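Local coordinates for SspB protein (Streptomyces clavuligerus, PDB 6JUF) that probably acts as a metal-dependent DNase in a phosphorothioation-sensing Ssp system that defends its bacterium against phages, at residues S64-L69 against W115-S120; P230-A235 against W311-E316; L239-R244 against P261-R266; I252-L257 against I270-I275. One frame throughout, in Å; residues are numbered along the deposited sequence.

Contact 1 (S64-L69 against W115-S120)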
loop_
_atom_site.group_PDB
_atom_site.type_symbol
_atom_site.label_atom_id
_atom_site.label_comp_id
_atom_site.label_asym_id
_atom_site.label_seq_id
_atom_site.Cartn_x
_atom_site.Cartn_y
_atom_site.Cartn_z
ATOM N N SER B 64 -5.810 -14.472 5.478
ATOM C CA SER B 64 -6.896 -14.066 6.419
ATOM C C SER B 64 -6.807 -14.816 7.757
ATOM O O SER B 64 -6.967 -14.172 8.796
ATOM C CB SER B 64 -8.246 -14.385 5.805
ATOM O OG SER B 64 -8.548 -13.336 4.911
ATOM N N ARG B 65 -6.556 -16.143 7.740
ATOM C CA ARG B 65 -6.412 -16.941 8.968
ATOM C C ARG B 65 -5.172 -16.450 9.745
ATOM O O ARG B 65 -5.196 -16.285 10.955
ATOM C CB ARG B 65 -6.285 -18.400 8.547
ATOM C CG ARG B 65 -6.487 -19.541 9.550
ATOM C CD ARG B 65 -6.635 -20.836 8.726
ATOM N NE ARG B 65 -5.389 -21.465 8.118
ATOM C CZ ARG B 65 -5.266 -22.023 6.883
ATOM N NH1 ARG B 65 -6.276 -22.006 6.001
ATOM N NH2 ARG B 65 -4.131 -22.555 6.490
ATOM N N ALA B 66 -4.092 -16.233 8.996
ATOM C CA ALA B 66 -2.758 -15.934 9.651
ATOM C C ALA B 66 -2.790 -14.590 10.344
ATOM O O ALA B 66 -2.161 -14.363 11.379
ATOM C CB ALA B 66 -1.651 -15.955 8.574
ATOM N N PHE B 67 -3.527 -13.659 9.756
ATOM C CA PHE B 67 -3.640 -12.296 10.371
ATOM C C PHE B 67 -4.756 -12.279 11.434
ATOM O O PHE B 67 -5.050 -11.221 11.997
ATOM C CB PHE B 67 -3.886 -11.188 9.310
ATOM C CG PHE B 67 -2.624 -10.766 8.597
ATOM C CD1 PHE B 67 -1.586 -10.147 9.309
ATOM C CD2 PHE B 67 -2.467 -11.011 7.244
ATOM C CE1 PHE B 67 -0.429 -9.758 8.645
ATOM C CE2 PHE B 67 -1.317 -10.660 6.585
ATOM C CZ PHE B 67 -0.264 -10.036 7.271
ATOM N N LYS B 68 -5.339 -13.434 11.740
ATOM C CA LYS B 68 -6.380 -13.542 12.791
ATOM C C LYS B 68 -7.649 -12.827 12.388
ATOM O O LYS B 68 -8.421 -12.321 13.236
ATOM C CB LYS B 68 -5.873 -13.119 14.193
ATOM C CG LYS B 68 -4.507 -13.680 14.601
ATOM C CD LYS B 68 -4.355 -15.181 14.559
ATOM C CE LYS B 68 -3.248 -15.711 15.487
ATOM N NZ LYS B 68 -1.930 -15.097 15.198
ATOM N N LEU B 69 -7.878 -12.767 11.071
ATOM C CA LEU B 69 -9.050 -12.113 10.505
ATOM C C LEU B 69 -10.148 -13.116 10.235
ATOM O O LEU B 69 -11.319 -12.743 10.092
ATOM C CB LEU B 69 -8.679 -11.360 9.204
ATOM C CG LEU B 69 -7.631 -10.241 9.419
ATOM C CD1 LEU B 69 -7.136 -9.769 8.062
ATOM C CD2 LEU B 69 -8.168 -9.010 10.144
ATOM N N TRP B 115 1.707 -7.512 14.409
ATOM C CA TRP B 115 1.568 -8.073 15.747
ATOM C C TRP B 115 0.613 -9.284 15.725
ATOM O O TRP B 115 0.905 -10.346 16.293
ATOM C CB TRP B 115 1.047 -6.968 16.683
ATOM C CG TRP B 115 0.829 -7.490 18.104
ATOM C CD1 TRP B 115 -0.400 -7.756 18.740
ATOM C CD2 TRP B 115 1.872 -7.895 19.078
ATOM N NE1 TRP B 115 -0.203 -8.227 19.999
ATOM C CE2 TRP B 115 1.157 -8.317 20.285
ATOM C CE3 TRP B 115 3.282 -7.859 19.085
ATOM C CZ2 TRP B 115 1.823 -8.801 21.402
ATOM C CZ3 TRP B 115 3.921 -8.348 20.230
ATOM C CH2 TRP B 115 3.186 -8.817 21.353
ATOM N N TRP B 116 -0.512 -9.143 14.982
ATOM C CA TRP B 116 -1.468 -10.252 14.926
ATOM C C TRP B 116 -0.945 -11.465 14.217
ATOM O O TRP B 116 -1.205 -12.585 14.631
ATOM C CB TRP B 116 -2.781 -9.837 14.298
ATOM C CG TRP B 116 -3.579 -8.902 15.196
ATOM C CD1 TRP B 116 -3.348 -8.590 16.568
ATOM C CD2 TRP B 116 -4.781 -8.144 14.825
ATOM N NE1 TRP B 116 -4.303 -7.696 17.023
ATOM C CE2 TRP B 116 -5.180 -7.370 16.027
ATOM C CE3 TRP B 116 -5.510 -7.982 13.653
ATOM C CZ2 TRP B 116 -6.310 -6.519 16.020
ATOM C CZ3 TRP B 116 -6.631 -7.152 13.664
ATOM C CH2 TRP B 116 -7.012 -6.393 14.812
ATOM N N LEU B 117 -0.080 -11.234 13.213
ATOM C CA LEU B 117 0.498 -12.346 12.447
ATOM C C LEU B 117 1.401 -13.210 13.391
ATOM O O LEU B 117 1.404 -14.415 13.320
ATOM C CB LEU B 117 1.330 -11.827 11.267
ATOM C CG LEU B 117 2.039 -12.886 10.402
ATOM C CD1 LEU B 117 1.044 -13.933 9.778
ATOM C CD2 LEU B 117 2.849 -12.233 9.304
ATOM N N LEU B 118 2.126 -12.527 14.260
ATOM C CA LEU B 118 3.095 -13.173 15.172
ATOM C C LEU B 118 2.407 -13.724 16.424
ATOM O O LEU B 118 2.940 -14.545 17.154
ATOM C CB LEU B 118 4.201 -12.180 15.543
ATOM C CG LEU B 118 5.157 -11.744 14.447
ATOM C CD1 LEU B 118 6.028 -10.623 14.972
ATOM C CD2 LEU B 118 5.993 -12.922 13.925
ATOM N N SER B 119 1.183 -13.251 16.649
ATOM C CA SER B 119 0.489 -13.482 17.936
ATOM C C SER B 119 0.216 -14.950 18.241
ATOM O O SER B 119 -0.139 -15.697 17.349
ATOM C CB SER B 119 -0.847 -12.712 17.955
ATOM O OG SER B 119 -1.493 -12.828 19.192
ATOM N N SER B 120 0.369 -15.323 19.515
ATOM C CA SER B 120 0.061 -16.674 19.949
ATOM C C SER B 120 -0.432 -16.568 21.391
ATOM O O SER B 120 0.130 -15.831 22.217
ATOM C CB SER B 120 1.318 -17.527 19.878
ATOM O OG SER B 120 1.041 -18.824 20.303
HETATM O O HOH W 1 -0.736 -16.064 12.751
#

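Contact 2 (P230-A235 against W311-E316)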
loop_
_atom_site.group_PDB
_atom_site.type_symbol
_atom_site.label_atom_id
_atom_site.label_comp_id
_atom_site.label_asym_id
_atom_site.label_seq_id
_atom_site.Cartn_x
_atom_site.Cartn_y
_atom_site.Cartn_z
ATOM N N PRO B 230 2.787 3.983 16.545
ATOM C CA PRO B 230 2.178 4.819 17.601
ATOM C C PRO B 230 2.385 4.207 19.012
ATOM O O PRO B 230 2.375 2.969 19.212
ATOM C CB PRO B 230 0.665 4.879 17.237
ATOM C CG PRO B 230 0.631 4.503 15.793
ATOM C CD PRO B 230 1.774 3.507 15.602
ATOM N N ALA B 231 2.526 5.116 20.007
ATOM C CA ALA B 231 2.588 4.696 21.424
ATOM C C ALA B 231 1.453 3.785 21.870
ATOM O O ALA B 231 1.705 2.812 22.584
ATOM C CB ALA B 231 2.639 5.936 22.311
ATOM N N ARG B 232 0.212 4.067 21.442
ATOM C CA ARG B 232 -0.893 3.208 21.859
ATOM C C ARG B 232 -0.839 1.813 21.208
ATOM O O ARG B 232 -1.346 0.866 21.741
ATOM C CB ARG B 232 -2.257 3.878 21.609
ATOM C CG ARG B 232 -2.447 5.040 22.620
ATOM C CD ARG B 232 -3.832 5.677 22.491
ATOM N NE ARG B 232 -3.901 6.498 21.304
ATOM C CZ ARG B 232 -4.623 7.621 21.159
ATOM N NH1 ARG B 232 -5.334 8.105 22.163
ATOM N NH2 ARG B 232 -4.609 8.280 20.010
ATOM N N ILE B 233 -0.187 1.706 20.024
ATOM C CA ILE B 233 -0.010 0.340 19.457
ATOM C C ILE B 233 1.012 -0.482 20.277
ATOM O O ILE B 233 0.789 -1.652 20.599
ATOM C CB ILE B 233 0.389 0.367 17.952
ATOM C CG1 ILE B 233 -0.677 1.028 17.054
ATOM C CG2 ILE B 233 0.731 -1.063 17.462
ATOM C CD1 ILE B 233 -2.034 0.339 17.054
ATOM N N ILE B 234 2.098 0.189 20.678
ATOM C CA ILE B 234 3.079 -0.395 21.618
ATOM C C ILE B 234 2.396 -0.830 22.926
ATOM O O ILE B 234 2.518 -1.976 23.374
ATOM C CB ILE B 234 4.265 0.550 21.866
ATOM C CG1 ILE B 234 5.054 0.771 20.545
ATOM C CG2 ILE B 234 5.188 -0.030 22.932
ATOM C CD1 ILE B 234 6.042 1.957 20.578
ATOM N N ALA B 235 1.652 0.113 23.541
ATOM C CA ALA B 235 0.993 -0.193 24.824
ATOM C C ALA B 235 -0.036 -1.329 24.721
ATOM O O ALA B 235 -0.101 -2.229 25.566
ATOM C CB ALA B 235 0.373 1.087 25.393
ATOM N N TRP B 311 -7.508 -3.460 24.861
ATOM C CA TRP B 311 -8.480 -3.014 23.925
ATOM C C TRP B 311 -9.013 -1.615 24.170
ATOM O O TRP B 311 -9.417 -0.991 23.213
ATOM C CB TRP B 311 -9.587 -4.058 23.743
ATOM C CG TRP B 311 -9.081 -5.073 22.773
ATOM C CD1 TRP B 311 -8.408 -6.260 23.035
ATOM C CD2 TRP B 311 -9.155 -4.980 21.343
ATOM N NE1 TRP B 311 -8.088 -6.886 21.884
ATOM C CE2 TRP B 311 -8.510 -6.168 20.828
ATOM C CE3 TRP B 311 -9.685 -4.052 20.453
ATOM C CZ2 TRP B 311 -8.379 -6.401 19.457
ATOM C CZ3 TRP B 311 -9.594 -4.291 19.095
ATOM C CH2 TRP B 311 -8.927 -5.448 18.597
ATOM N N ASP B 312 -9.141 -1.147 25.404
ATOM C CA ASP B 312 -9.435 0.282 25.624
ATOM C C ASP B 312 -8.381 1.134 24.946
ATOM O O ASP B 312 -8.711 2.101 24.256
ATOM C CB ASP B 312 -9.495 0.636 27.110
ATOM C CG ASP B 312 -10.685 0.007 27.827
ATOM O OD1 ASP B 312 -11.651 -0.373 27.121
ATOM O OD2 ASP B 312 -10.622 -0.149 29.073
ATOM N N VAL B 313 -7.115 0.817 25.180
ATOM C CA VAL B 313 -6.009 1.623 24.669
ATOM C C VAL B 313 -6.023 1.560 23.125
ATOM O O VAL B 313 -5.880 2.562 22.442
ATOM C CB VAL B 313 -4.676 1.033 25.181
ATOM C CG1 VAL B 313 -3.453 1.593 24.448
ATOM C CG2 VAL B 313 -4.516 1.303 26.670
ATOM N N LEU B 314 -6.231 0.389 22.570
ATOM C CA LEU B 314 -6.240 0.244 21.114
ATOM C C LEU B 314 -7.462 0.951 20.483
ATOM O O LEU B 314 -7.322 1.621 19.516
ATOM C CB LEU B 314 -6.248 -1.238 20.706
ATOM C CG LEU B 314 -6.223 -1.527 19.204
ATOM C CD1 LEU B 314 -5.033 -0.844 18.517
ATOM C CD2 LEU B 314 -6.153 -3.033 18.937
ATOM N N ASP B 315 -8.641 0.825 21.066
ATOM C CA ASP B 315 -9.791 1.487 20.510
ATOM C C ASP B 315 -9.612 2.991 20.596
ATOM O O ASP B 315 -10.072 3.709 19.679
ATOM C CB ASP B 315 -11.051 1.036 21.225
ATOM C CG ASP B 315 -12.309 1.202 20.363
ATOM O OD1 ASP B 315 -12.165 1.112 19.118
ATOM O OD2 ASP B 315 -13.403 1.346 20.911
ATOM N N GLU B 316 -8.969 3.491 21.641
ATOM C CA GLU B 316 -8.727 4.931 21.729
ATOM C C GLU B 316 -7.890 5.423 20.566
ATOM O O GLU B 316 -8.100 6.526 20.036
ATOM C CB GLU B 316 -8.024 5.238 23.010
ATOM C CG GLU B 316 -8.982 5.121 24.172
ATOM C CD GLU B 316 -8.262 5.033 25.472
ATOM O OE1 GLU B 316 -7.132 5.536 25.506
ATOM O OE2 GLU B 316 -8.861 4.533 26.464
HETATM O O HOH W 2 -5.453 7.254 25.043
#

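Contact 3 (L239-R244 against P261-R266)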
loop_
_atom_site.group_PDB
_atom_site.type_symbol
_atom_site.label_atom_id
_atom_site.label_comp_id
_atom_site.label_asym_id
_atom_site.label_seq_id
_atom_site.Cartn_x
_atom_site.Cartn_y
_atom_site.Cartn_z
ATOM N N LEU B 239 0.170 -4.986 26.778
ATOM C CA LEU B 239 -0.948 -5.502 27.578
ATOM C C LEU B 239 -1.509 -6.798 27.012
ATOM O O LEU B 239 -1.823 -7.736 27.772
ATOM C CB LEU B 239 -2.017 -4.427 27.700
ATOM C CG LEU B 239 -1.670 -3.244 28.607
ATOM C CD1 LEU B 239 -2.562 -2.031 28.202
ATOM C CD2 LEU B 239 -1.792 -3.561 30.096
ATOM N N ASP B 240 -1.575 -6.860 25.658
ATOM C CA ASP B 240 -2.047 -8.082 25.004
ATOM C C ASP B 240 -1.079 -9.242 25.305
ATOM O O ASP B 240 -1.492 -10.370 25.551
ATOM C CB ASP B 240 -2.129 -7.817 23.515
ATOM C CG ASP B 240 -2.757 -8.956 22.723
ATOM O OD1 ASP B 240 -3.849 -9.427 23.092
ATOM O OD2 ASP B 240 -2.129 -9.367 21.718
ATOM N N TYR B 241 0.240 -8.906 25.300
ATOM C CA TYR B 241 1.261 -9.911 25.630
ATOM C C TYR B 241 1.059 -10.441 27.060
ATOM O O TYR B 241 1.043 -11.648 27.308
ATOM C CB TYR B 241 2.674 -9.358 25.414
ATOM C CG TYR B 241 3.708 -10.423 25.637
ATOM C CD1 TYR B 241 3.976 -11.373 24.604
ATOM C CD2 TYR B 241 4.385 -10.551 26.843
ATOM C CE1 TYR B 241 4.914 -12.375 24.843
ATOM C CE2 TYR B 241 5.297 -11.573 27.067
ATOM C CZ TYR B 241 5.558 -12.470 26.053
ATOM O OH TYR B 241 6.439 -13.484 26.242
ATOM N N ALA B 242 0.895 -9.511 28.013
ATOM C CA ALA B 242 0.652 -9.876 29.393
ATOM C C ALA B 242 -0.581 -10.775 29.539
ATOM O O ALA B 242 -0.598 -11.722 30.324
ATOM C CB ALA B 242 0.536 -8.613 30.235
ATOM N N ALA B 243 -1.621 -10.443 28.766
ATOM C CA ALA B 243 -2.891 -11.154 28.759
ATOM C C ALA B 243 -2.805 -12.644 28.371
ATOM O O ALA B 243 -3.697 -13.394 28.661
ATOM C CB ALA B 243 -3.901 -10.433 27.888
ATOM N N ARG B 244 -1.726 -13.019 27.696
ATOM C CA ARG B 244 -1.508 -14.399 27.347
ATOM C C ARG B 244 -1.445 -15.264 28.601
ATOM O O ARG B 244 -1.808 -16.411 28.532
ATOM C CB ARG B 244 -0.184 -14.536 26.583
ATOM C CG ARG B 244 -0.219 -13.838 25.250
ATOM C CD ARG B 244 1.143 -14.037 24.571
ATOM N NE ARG B 244 1.220 -13.308 23.278
ATOM C CZ ARG B 244 2.109 -13.544 22.323
ATOM N NH1 ARG B 244 3.109 -14.451 22.464
ATOM N NH2 ARG B 244 2.019 -12.822 21.178
ATOM N N PRO B 261 11.228 -13.613 23.965
ATOM C CA PRO B 261 10.659 -14.064 22.694
ATOM C C PRO B 261 9.139 -14.023 22.749
ATOM O O PRO B 261 8.495 -14.514 23.672
ATOM C CB PRO B 261 11.221 -15.503 22.541
ATOM C CG PRO B 261 12.563 -15.369 23.209
ATOM C CD PRO B 261 12.322 -14.485 24.432
ATOM N N GLY B 262 8.548 -13.406 21.733
ATOM C CA GLY B 262 7.085 -13.248 21.611
ATOM C C GLY B 262 6.601 -11.841 21.945
ATOM O O GLY B 262 5.474 -11.446 21.575
ATOM N N ALA B 263 7.420 -11.084 22.674
ATOM C CA ALA B 263 6.956 -9.826 23.257
ATOM C C ALA B 263 7.217 -8.662 22.273
ATOM O O ALA B 263 7.845 -8.867 21.219
ATOM C CB ALA B 263 7.608 -9.622 24.643
ATOM N N PRO B 264 6.757 -7.453 22.569
ATOM C CA PRO B 264 6.828 -6.368 21.610
ATOM C C PRO B 264 8.237 -5.906 21.234
ATOM O O PRO B 264 8.443 -5.430 20.102
ATOM C CB PRO B 264 6.076 -5.214 22.316
ATOM C CG PRO B 264 5.105 -5.945 23.177
ATOM C CD PRO B 264 5.859 -7.144 23.696
ATOM N N GLY B 265 9.219 -6.044 22.142
ATOM C CA GLY B 265 10.541 -5.642 21.793
ATOM C C GLY B 265 11.075 -6.399 20.582
ATOM O O GLY B 265 11.610 -5.804 19.637
ATOM N N ARG B 266 10.973 -7.701 20.587
ATOM C CA ARG B 266 11.424 -8.511 19.447
ATOM C C ARG B 266 10.451 -8.430 18.265
ATOM O O ARG B 266 10.891 -8.601 17.123
ATOM C CB ARG B 266 11.647 -9.964 19.860
ATOM C CG ARG B 266 13.039 -10.242 20.444
ATOM C CD ARG B 266 13.711 -11.100 19.359
ATOM N NE ARG B 266 14.713 -11.868 19.992
ATOM C CZ ARG B 266 15.364 -12.842 19.454
ATOM N NH1 ARG B 266 15.160 -13.198 18.155
ATOM N NH2 ARG B 266 16.272 -13.392 20.203
#

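Contact 4 (I252-L257 against I270-I275)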
loop_
_atom_site.group_PDB
_atom_site.type_symbol
_atom_site.label_atom_id
_atom_site.label_comp_id
_atom_site.label_asym_id
_atom_site.label_seq_id
_atom_site.Cartn_x
_atom_site.Cartn_y
_atom_site.Cartn_z
ATOM N N ILE B 252 4.100 -6.815 34.461
ATOM C CA ILE B 252 5.114 -7.459 33.624
ATOM C C ILE B 252 6.296 -6.499 33.474
ATOM O O ILE B 252 6.114 -5.299 33.310
ATOM C CB ILE B 252 4.547 -7.817 32.205
ATOM C CG1 ILE B 252 5.629 -8.466 31.332
ATOM C CG2 ILE B 252 3.954 -6.600 31.535
ATOM C CD1 ILE B 252 5.046 -9.259 30.150
ATOM N N SER B 253 7.503 -7.041 33.573
ATOM C CA SER B 253 8.669 -6.193 33.648
ATOM C C SER B 253 8.998 -5.623 32.282
ATOM O O SER B 253 8.671 -6.243 31.248
ATOM C CB SER B 253 9.852 -7.030 34.163
ATOM O OG SER B 253 10.227 -8.022 33.206
ATOM N N LEU B 254 9.579 -4.427 32.264
ATOM C CA LEU B 254 10.061 -3.835 31.017
ATOM C C LEU B 254 11.120 -4.728 30.352
ATOM O O LEU B 254 11.176 -4.801 29.136
ATOM C CB LEU B 254 10.571 -2.414 31.205
ATOM C CG LEU B 254 9.563 -1.272 31.050
ATOM C CD1 LEU B 254 9.340 -1.027 29.540
ATOM C CD2 LEU B 254 8.229 -1.573 31.714
ATOM N N ALA B 255 11.967 -5.369 31.140
ATOM C CA ALA B 255 12.996 -6.248 30.572
ATOM C C ALA B 255 12.371 -7.383 29.763
ATOM O O ALA B 255 12.873 -7.706 28.663
ATOM C CB ALA B 255 13.849 -6.840 31.720
ATOM N N ARG B 256 11.306 -8.002 30.286
ATOM C CA ARG B 256 10.580 -9.054 29.539
ATOM C C ARG B 256 9.887 -8.479 28.307
ATOM O O ARG B 256 9.936 -9.083 27.221
ATOM C CB ARG B 256 9.551 -9.742 30.409
ATOM C CG ARG B 256 10.174 -10.728 31.422
ATOM C CD ARG B 256 9.090 -11.295 32.315
ATOM N NE ARG B 256 8.137 -12.053 31.500
ATOM C CZ ARG B 256 6.895 -12.371 31.852
ATOM N NH1 ARG B 256 6.390 -12.000 33.031
ATOM N NH2 ARG B 256 6.139 -13.066 30.992
ATOM N N LEU B 257 9.227 -7.325 28.457
ATOM C CA LEU B 257 8.632 -6.710 27.258
ATOM C C LEU B 257 9.639 -6.430 26.134
ATOM O O LEU B 257 9.325 -6.621 24.948
ATOM C CB LEU B 257 7.857 -5.431 27.593
ATOM C CG LEU B 257 6.572 -5.614 28.427
ATOM C CD1 LEU B 257 6.137 -4.226 28.909
ATOM C CD2 LEU B 257 5.451 -6.311 27.631
ATOM N N ILE B 270 12.127 -2.776 18.739
ATOM C CA ILE B 270 12.314 -1.510 19.483
ATOM C C ILE B 270 13.017 -1.777 20.800
ATOM O O ILE B 270 12.950 -2.879 21.330
ATOM C CB ILE B 270 10.973 -0.773 19.698
ATOM C CG1 ILE B 270 9.976 -1.692 20.459
ATOM C CG2 ILE B 270 10.470 -0.294 18.311
ATOM C CD1 ILE B 270 8.655 -1.000 20.810
ATOM N N ARG B 271 13.733 -0.755 21.284
ATOM C CA ARG B 271 14.502 -0.835 22.520
ATOM C C ARG B 271 13.641 -0.699 23.775
ATOM O O ARG B 271 12.561 -0.131 23.710
ATOM C CB ARG B 271 15.561 0.268 22.505
ATOM C CG ARG B 271 16.566 0.055 21.393
ATOM C CD ARG B 271 17.827 0.877 21.584
ATOM N NE ARG B 271 18.440 1.220 20.292
ATOM C CZ ARG B 271 18.971 0.357 19.420
ATOM N NH1 ARG B 271 18.983 -0.954 19.657
ATOM N NH2 ARG B 271 19.493 0.810 18.288
ATOM N N GLU B 272 14.113 -1.218 24.887
ATOM C CA GLU B 272 13.429 -1.070 26.177
ATOM C C GLU B 272 13.049 0.374 26.455
ATOM O O GLU B 272 11.963 0.592 26.981
ATOM C CB GLU B 272 14.303 -1.609 27.330
ATOM C CG GLU B 272 13.515 -1.851 28.602
ATOM C CD GLU B 272 14.367 -2.497 29.672
ATOM O OE1 GLU B 272 14.970 -3.578 29.436
ATOM O OE2 GLU B 272 14.404 -1.925 30.748
ATOM N N ALA B 273 13.931 1.337 26.142
ATOM C CA ALA B 273 13.707 2.769 26.413
ATOM C C ALA B 273 12.495 3.213 25.631
ATOM O O ALA B 273 11.703 4.040 26.099
ATOM C CB ALA B 273 14.926 3.638 26.011
ATOM N N ASP B 274 12.371 2.715 24.406
ATOM C CA ASP B 274 11.281 3.090 23.512
ATOM C C ASP B 274 9.942 2.562 24.054
ATOM O O ASP B 274 8.901 3.228 23.960
ATOM C CB ASP B 274 11.506 2.455 22.130
ATOM C CG ASP B 274 12.770 2.939 21.472
ATOM O OD1 ASP B 274 13.037 4.152 21.573
ATOM O OD2 ASP B 274 13.468 2.095 20.856
ATOM N N ILE B 275 9.959 1.336 24.550
ATOM C CA ILE B 275 8.770 0.755 25.147
ATOM C C ILE B 275 8.405 1.551 26.407
ATOM O O ILE B 275 7.234 1.822 26.658
ATOM C CB ILE B 275 9.010 -0.714 25.475
ATOM C CG1 ILE B 275 9.223 -1.544 24.190
ATOM C CG2 ILE B 275 7.868 -1.307 26.260
ATOM C CD1 ILE B 275 9.814 -2.919 24.477
#

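Contact 1 (S64-L69 against W115-S120)
Lys68 spends its ammonium group on the end of another helix: NZ donates to Trp116 O at 2.7 Å and to Ser119 O at 2.9 Å. The two acceptors are met differently. The Trp116 bond runs almost straight on from its carbonyl (172° at O), whereas at Ser119 O the donor is tilted 30° from the carbonyl plane. A bent chain, turned at chi2 and again at chi4, curls the lysine round to reach both. NZ also donates to a water, which gives its own hydrogens to Ala66 O and Leu117 O, so the water bridges backbone carbonyls of both segments to the lysine. Beside it the contact is apolar: Leu117 CD1 rests on Ala66 CB at 3.6 Å, Leu117 CB lies obliquely against Phe67 CE1 at 3.8 Å, and Leu69 CD2 meets the indole of Trp116 at its edge. On the indole's five-membered ring, NE1 is hydrogen-bonded to Tyr236 OH. The positive charge should suit the carbonyl-rich end of helix 107-118. Lys68 itself has positive phi (68°) and is the C-prime residue of a Schellman motif, with Leu69 N bonded to Ser64 O and Lys68 N to Arg65 O, which ends helix 57-66.

Contact 2 (P230-A235 against W311-E316)
Over one face of the Arg232 guanidinium lies Glu316 O, 3.7 Å from the plane and off its centre, while a water sits in the plane at the edge and accepts from NH1 at 3.0 Å. That water also approaches Glu316 OE1, but at a distance too short to be trusted. The carboxylate stands steeply to the guanidinium, their planes 75° apart, and Arg232 NH1 and Glu316 OE1 are 4.6 Å from each other, too far apart for a salt bridge. Each group has firmer partners nearby: Arg232 NE bonds Gln317 and Glu316 OE1 bonds His286. Below the charged pair the contact turns apolar. Val313 sets CG1 anti to its backbone N (chi1 167°), which carries this methyl to within 3.5 Å of Arg232 O and under Arg232 CB, with Ala235 CB at 4.0 Å. Deeper still, Ile233 CD1 and Leu314 CD1 touch at 3.5 Å, both reaching in although their CB atoms start away from the other helix. Leu314 CD2 rests against one face of the Trp311 ring, off its centre. Polar outside and aliphatic within, this is a near-antiparallel helix pair; the axes of segments 231-235 and 311-316 approach to 8.6 Å and cross at -159°.

Contact 3 (L239-R244 against P261-R266)
Tyr241 and Ala263 bring their CA atoms within 6.2 Å where the last turns of helix 231-243 face a loop that passes through Gly262, at phi 104°, into the N-cap residue Ala263 of helix 264-268. The tyrosine carries the contact. Its CG stands anti to the backbone N (chi1 -175°), and the ring is thereby laid broadside to the loop. Ala263 CB then sits over the centre of the ring, 3.7 Å from the centroid and only 7° off the normal, a textbook CH-pi contact. Ala263 CA comes over the same ring, and the Gly262 carbonyl approaches obliquely, its O 3.4 Å from Tyr241 CD1. Within segment 239-244, Tyr241 CD1 also lies over a face of the Arg244 guanidinium. This extended arginine brings NH2 to 3.7 Å from Gly262 O, too far for a hydrogen bond but probably a favourable electrostatic approach. Gly262 is therefore pressed by both side chains, at backbone angles that already favour glycine. Tyr241 OH finds its hydrogen bond just before the loop segment, at Glu260. No hydrogen bond links the two segments directly, which suggests that van der Waals packing on the ring face dominates, helped by the arginine near Gly262 O, while the hydroxyl turns to Glu260.

Contact 4 (I252-L257 against I270-I275)
Leu254 and Ile275 pass one another head to tail, Leu254 CD1 meeting Ile275 CG2 at 3.6 Å. The two branches of Ile275 divide the work: CG2 faces Leu254 and, more loosely, Leu257 CD1, whereas CD1 reaches the backbone at Leu257 O, 3.8 Å off. Nearer the solvent, Glu272 lays its aliphatic part over the first turn of the opposite helix. With its CG anti to the backbone N (chi1 -163°), that CG comes 3.8 Å from Leu254 O, and OE1 ends 3.5 Å from Ala255 CA; no hydrogen bond joins the segments. These residues belong to an order of elements, helix 231-243, strand 250-253, helix 254-259, the short helix 264-268, helix 272-285 and then hairpin 289-302, consistent with a winged helix-turn-helix with a short extra helix, and the packing described here lies between helix 254-259 and the long helix 272-285. The starts of both helices are fixed by side chains. Ser253, the N-cap of helix 254-259, accepts from Arg256 N at OG (3.1 Å, 158°). At the other helix Asp274 OD2 receives the N-H of the N-cap residue Arg271 at 2.9 Å, on the anti side of the carboxylate. Further out, Ile252 hydrogen-bonds through its backbone to Leu300, tying the strand to the sheet, and Arg256 NE forms a salt bridge with Glu260.

In the fold
Helix 231-243 is the common element: it supplies one segment each to contacts 2 and 3 and packs against contact 4 through Ile234, which touches Ile270 and Ile275. Contacts 3 and 4 are interleaved along the chain, with centres about 10 Å apart, and are stitched together by Gly265 N to Leu257 O at 2.9 Å. Contact 1, near the middle of the molecule, joins the probable winged-helix region through Trp115, whose NE1 probably bonds Asp240 OD2 (2.8 Å) of contact 3, and helix 306-317 through Trp116 CZ2, which packs on Trp311 CH2 (3.8 Å) of contact 2. All four lie away from the magnesium site at Glu18, which holds no metal in this chain.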